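Long-range contact in proline dipeptidase (Streptococcus agalactiae, PDB 3OOO), which probably acts as a manganese-dependent hydrolase of the M24B peptidase family, the present chain being its Creatinase/Prolidase N-terminal domain: residues Q42-F56 and N81-F93. Numbering follows the deposited sequence. Where two conformers were deposited one is given.
Sequences QMFLFVYEDRDPILF and NPWQKIASNLPSF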
# COMPACT_ATOMS: atom_id res chain seq x y z
N GLN A 42 -9.57 3.91 -8.75
CA GLN A 42 -8.28 3.76 -9.41
C GLN A 42 -7.87 4.95 -10.27
O GLN A 42 -8.67 5.49 -11.04
CB GLN A 42 -8.27 2.51 -10.30
CG GLN A 42 -8.71 1.20 -9.64
CD GLN A 42 -8.02 0.93 -8.31
OE1 GLN A 42 -6.85 1.28 -8.11
NE2 GLN A 42 -8.75 0.30 -7.39
N MSE A 43 -6.60 5.33 -10.10
CA MSE A 43 -5.86 6.34 -10.83
C MSE A 43 -4.48 5.66 -11.19
O MSE A 43 -3.79 5.36 -10.22
CB MSE A 43 -5.62 7.54 -9.82
CG MSE A 43 -6.11 9.04 -10.16
SE MSE A 43 -4.73 10.31 -10.88
CE MSE A 43 -3.50 10.26 -9.36
N PHE A 44 -4.08 5.50 -12.46
CA PHE A 44 -2.71 5.11 -12.78
C PHE A 44 -2.24 5.88 -13.99
O PHE A 44 -2.99 6.06 -14.95
CB PHE A 44 -2.61 3.61 -13.11
CG PHE A 44 -3.01 2.70 -11.98
CD1 PHE A 44 -2.20 2.57 -10.84
CD2 PHE A 44 -4.19 1.98 -12.05
CE1 PHE A 44 -2.57 1.73 -9.80
CE2 PHE A 44 -4.57 1.14 -11.01
CZ PHE A 44 -3.76 1.01 -9.88
N LEU A 45 -0.98 6.30 -13.95
CA LEU A 45 -0.32 6.86 -15.12
C LEU A 45 0.67 5.82 -15.62
O LEU A 45 1.63 5.48 -14.93
CB LEU A 45 0.41 8.16 -14.76
CG LEU A 45 1.21 8.85 -15.86
CD1 LEU A 45 0.32 9.33 -17.00
CD2 LEU A 45 2.00 10.01 -15.28
N PHE A 46 0.41 5.32 -16.83
CA PHE A 46 1.23 4.28 -17.43
C PHE A 46 2.25 4.92 -18.36
O PHE A 46 1.88 5.53 -19.36
CB PHE A 46 0.37 3.27 -18.20
CG PHE A 46 -0.62 2.54 -17.33
CD1 PHE A 46 -0.22 1.45 -16.55
CD2 PHE A 46 -1.96 2.94 -17.29
CE1 PHE A 46 -1.14 0.78 -15.75
CE2 PHE A 46 -2.88 2.27 -16.48
CZ PHE A 46 -2.47 1.18 -15.71
N VAL A 47 3.52 4.77 -18.02
CA VAL A 47 4.62 5.35 -18.79
C VAL A 47 5.38 4.21 -19.45
O VAL A 47 6.13 3.48 -18.80
CB VAL A 47 5.54 6.22 -17.91
CG1 VAL A 47 6.70 6.79 -18.74
CG2 VAL A 47 4.74 7.33 -17.24
N TYR A 48 5.15 4.04 -20.75
CA TYR A 48 5.82 3.02 -21.55
C TYR A 48 7.16 3.55 -22.04
O TYR A 48 7.36 4.75 -22.14
CB TYR A 48 4.98 2.64 -22.76
CG TYR A 48 3.82 1.73 -22.47
CD1 TYR A 48 4.01 0.35 -22.34
CD2 TYR A 48 2.52 2.23 -22.37
CE1 TYR A 48 2.93 -0.51 -22.10
CE2 TYR A 48 1.44 1.39 -22.12
CZ TYR A 48 1.65 0.03 -21.99
OH TYR A 48 0.58 -0.80 -21.75
N GLU A 49 8.05 2.62 -22.36
CA GLU A 49 9.37 2.93 -22.88
C GLU A 49 9.34 3.47 -24.31
O GLU A 49 10.30 4.12 -24.74
CB GLU A 49 10.25 1.67 -22.83
CG GLU A 49 9.69 0.51 -23.67
CD GLU A 49 10.49 -0.78 -23.61
OE1 GLU A 49 11.63 -0.78 -23.09
OE2 GLU A 49 9.97 -1.80 -24.11
N ASP A 50 8.26 3.21 -25.04
CA ASP A 50 8.25 3.35 -26.51
C ASP A 50 7.08 4.14 -27.11
O ASP A 50 6.89 4.13 -28.33
CB ASP A 50 8.31 1.96 -27.15
CG ASP A 50 7.15 1.07 -26.74
OD1 ASP A 50 6.32 1.50 -25.91
OD2 ASP A 50 7.07 -0.08 -27.24
N ARG A 51 6.30 4.81 -26.27
CA ARG A 51 5.15 5.57 -26.75
C ARG A 51 4.73 6.61 -25.72
O ARG A 51 5.28 6.67 -24.63
CB ARG A 51 3.99 4.61 -27.07
CG ARG A 51 3.36 3.95 -25.84
CD ARG A 51 2.58 2.70 -26.24
NE ARG A 51 3.47 1.57 -26.50
CZ ARG A 51 3.15 0.52 -27.27
NH1 ARG A 51 1.97 0.47 -27.88
NH2 ARG A 51 4.02 -0.46 -27.44
N ASP A 52 3.74 7.44 -26.08
CA ASP A 52 3.23 8.44 -25.15
C ASP A 52 2.59 7.77 -23.94
O ASP A 52 2.08 6.66 -24.04
CB ASP A 52 2.22 9.35 -25.84
CG ASP A 52 2.88 10.49 -26.58
OD1 ASP A 52 3.39 11.41 -25.92
OD2 ASP A 52 2.89 10.45 -27.83
N PRO A 53 2.62 8.46 -22.78
CA PRO A 53 1.97 7.93 -21.58
C PRO A 53 0.47 7.77 -21.76
O PRO A 53 -0.11 8.37 -22.67
CB PRO A 53 2.23 9.00 -20.52
CG PRO A 53 3.32 9.83 -21.03
CD PRO A 53 3.28 9.75 -22.52
N ILE A 54 -0.14 6.96 -20.90
CA ILE A 54 -1.58 6.78 -20.89
C ILE A 54 -2.07 6.94 -19.46
O ILE A 54 -1.55 6.30 -18.55
CB ILE A 54 -1.99 5.39 -21.45
CG1 ILE A 54 -1.46 5.23 -22.88
CG2 ILE A 54 -3.51 5.22 -21.41
CD1 ILE A 54 -1.72 3.89 -23.51
N LEU A 55 -3.07 7.80 -19.28
CA LEU A 55 -3.64 8.05 -17.96
C LEU A 55 -5.00 7.38 -17.80
O LEU A 55 -5.87 7.51 -18.66
CB LEU A 55 -3.73 9.57 -17.73
CG LEU A 55 -4.42 10.09 -16.47
CD1 LEU A 55 -3.74 9.59 -15.22
CD2 LEU A 55 -4.43 11.59 -16.47
N PHE A 56 -5.15 6.62 -16.72
CA PHE A 56 -6.40 5.94 -16.39
C PHE A 56 -6.98 6.58 -15.14
O PHE A 56 -6.27 6.69 -14.15
CB PHE A 56 -6.12 4.45 -16.14
CG PHE A 56 -7.34 3.64 -15.76
CD1 PHE A 56 -8.39 3.47 -16.65
CD2 PHE A 56 -7.41 3.00 -14.52
CE1 PHE A 56 -9.50 2.70 -16.31
CE2 PHE A 56 -8.52 2.24 -14.17
CZ PHE A 56 -9.57 2.08 -15.07
N ASN A 81 -15.34 -3.26 -13.87
CA ASN A 81 -14.14 -3.76 -13.22
C ASN A 81 -12.94 -3.00 -13.79
O ASN A 81 -12.65 -3.12 -14.99
CB ASN A 81 -14.03 -5.27 -13.49
CG ASN A 81 -12.80 -5.90 -12.86
OD1 ASN A 81 -11.71 -5.35 -12.86
ND2 ASN A 81 -12.99 -7.10 -12.33
N PRO A 82 -12.25 -2.19 -12.95
CA PRO A 82 -11.17 -1.36 -13.50
C PRO A 82 -10.00 -2.18 -14.02
O PRO A 82 -9.34 -1.76 -14.97
CB PRO A 82 -10.74 -0.50 -12.31
CG PRO A 82 -11.13 -1.31 -11.10
CD PRO A 82 -12.40 -2.02 -11.50
N TRP A 83 -9.75 -3.34 -13.42
CA TRP A 83 -8.64 -4.20 -13.85
C TRP A 83 -8.90 -4.77 -15.23
O TRP A 83 -7.98 -4.81 -16.07
CB TRP A 83 -8.37 -5.29 -12.81
CG TRP A 83 -8.37 -4.73 -11.43
CD1 TRP A 83 -9.30 -4.94 -10.45
CD2 TRP A 83 -7.42 -3.80 -10.89
NE1 TRP A 83 -8.98 -4.22 -9.33
CE2 TRP A 83 -7.83 -3.51 -9.57
CE3 TRP A 83 -6.26 -3.20 -11.39
CZ2 TRP A 83 -7.12 -2.64 -8.74
CZ3 TRP A 83 -5.55 -2.33 -10.56
CH2 TRP A 83 -5.98 -2.06 -9.24
N GLN A 84 -10.13 -5.20 -15.48
CA GLN A 84 -10.55 -5.65 -16.81
C GLN A 84 -10.48 -4.51 -17.82
O GLN A 84 -10.08 -4.70 -18.97
CB GLN A 84 -11.96 -6.24 -16.75
CG GLN A 84 -12.06 -7.55 -15.99
CD GLN A 84 -13.50 -8.02 -15.82
OE1 GLN A 84 -13.80 -8.84 -14.96
NE2 GLN A 84 -14.39 -7.48 -16.64
N LYS A 85 -10.88 -3.31 -17.37
CA LYS A 85 -10.85 -2.13 -18.23
C LYS A 85 -9.42 -1.82 -18.67
O LYS A 85 -9.18 -1.54 -19.84
CB LYS A 85 -11.45 -0.92 -17.50
CG LYS A 85 -11.77 0.26 -18.40
CD LYS A 85 -13.01 -0.03 -19.23
CE LYS A 85 -13.24 1.06 -20.25
NZ LYS A 85 -14.36 0.71 -21.16
N ILE A 86 -8.49 -1.87 -17.72
CA ILE A 86 -7.08 -1.65 -18.02
C ILE A 86 -6.57 -2.71 -19.00
O ILE A 86 -5.92 -2.39 -19.99
CB ILE A 86 -6.21 -1.63 -16.73
CG1 ILE A 86 -6.59 -0.44 -15.85
CG2 ILE A 86 -4.71 -1.63 -17.07
CD1 ILE A 86 -6.13 -0.57 -14.39
N ALA A 87 -6.90 -3.97 -18.71
CA ALA A 87 -6.44 -5.10 -19.53
C ALA A 87 -6.94 -5.04 -20.98
O ALA A 87 -6.24 -5.47 -21.90
CB ALA A 87 -6.84 -6.42 -18.89
N SER A 88 -8.14 -4.51 -21.17
CA SER A 88 -8.76 -4.47 -22.50
C SER A 88 -8.37 -3.22 -23.28
O SER A 88 -8.58 -3.15 -24.50
CB SER A 88 -10.28 -4.55 -22.38
OG SER A 88 -10.69 -5.76 -21.78
N ASN A 89 -7.81 -2.22 -22.60
CA ASN A 89 -7.51 -0.95 -23.26
C ASN A 89 -6.05 -0.59 -23.45
O ASN A 89 -5.71 0.07 -24.43
CB ASN A 89 -8.25 0.19 -22.58
CG ASN A 89 -9.71 0.19 -22.93
OD1 ASN A 89 -10.11 0.76 -23.95
ND2 ASN A 89 -10.53 -0.46 -22.11
N LEU A 90 -5.17 -1.00 -22.54
CA LEU A 90 -3.74 -0.76 -22.75
C LEU A 90 -3.24 -1.51 -23.98
O LEU A 90 -3.73 -2.60 -24.28
CB LEU A 90 -2.93 -1.11 -21.50
CG LEU A 90 -3.11 -0.20 -20.29
CD1 LEU A 90 -2.11 -0.61 -19.21
CD2 LEU A 90 -2.98 1.29 -20.62
N PRO A 91 -2.29 -0.91 -24.72
CA PRO A 91 -1.85 -1.48 -26.00
C PRO A 91 -0.84 -2.61 -25.88
O PRO A 91 -0.67 -3.37 -26.84
CB PRO A 91 -1.21 -0.28 -26.69
CG PRO A 91 -0.68 0.56 -25.57
CD PRO A 91 -1.71 0.42 -24.48
N SER A 92 -0.17 -2.73 -24.74
CA SER A 92 0.90 -3.73 -24.58
C SER A 92 1.01 -4.27 -23.16
O SER A 92 0.90 -3.53 -22.19
CB SER A 92 2.25 -3.16 -25.03
OG SER A 92 3.29 -4.10 -24.81
N PHE A 93 1.24 -5.58 -23.07
CA PHE A 93 1.44 -6.26 -21.79
C PHE A 93 2.66 -7.16 -21.81
O PHE A 93 2.95 -7.85 -20.82
CB PHE A 93 0.19 -7.06 -21.40
CG PHE A 93 -1.06 -6.24 -21.38
CD1 PHE A 93 -1.39 -5.48 -20.27
CD2 PHE A 93 -1.89 -6.20 -22.49
CE1 PHE A 93 -2.54 -4.70 -20.26
CE2 PHE A 93 -3.05 -5.43 -22.49
CZ PHE A 93 -3.37 -4.68 -21.37
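Helix 82-89 lies over one face of the hairpin formed by strands 44-48 and 54-56, its axis 23° from the direction of strand 44-48 and running nearly antiparallel to strand 54-56, 11.0 Å away. Ile-86 wedges between three phenylalanines. Its CG1 sits over one face of the Phe-56 ring, 3.8 Å from the centroid, while its CD1 reaches Phe-44 as well as Phe-56 and its CG2 branch meets CZ of Phe-46. Phe-56 holds CG anti to its backbone N (chi1 179°), which carries the ring to the start of the helix, where CZ approaches Pro-82 CB at the ring edge. The Trp-83 and Phe-44 rings touch rim to rim, CZ3 to CE2 3.6 Å, with planes at 45°; the bend of Gln-42 at chi2 turns its amide onto the same indole, NE2 lying 3.6 Å from Trp-83 CZ2. This layer belongs to the alpha/beta N-terminal domain of the creatinase/prolidase family: the helix follows strand 73-76 and covers the mixed sheet beside helix 107-116, whose Leu-113 and Val-116 touch Phe-44 and Ile-86. Beyond the helix, Leu-90 sets CD1 almost exactly over the centre of the Phe-46 ring, 3.7 Å from the centroid; its other methyl, CD2, fits between Phe-46 and Ile-54. Ile-54 CD1 goes on to meet Pro-91 CD at 3.6 Å. The Tyr-48 hydroxyl passes Leu-90 CB and donates to Ser-92 O (OH to O 2.8 Å), in the carbonyl plane and on a lone pair, tying the chain after the helix to the strand end. Arg-51, gripped side-on by Asp-50 through NE and NH2, lays its guanidinium face against Ser-92 CB, with NH1 3.5 Å from Pro-91 CB.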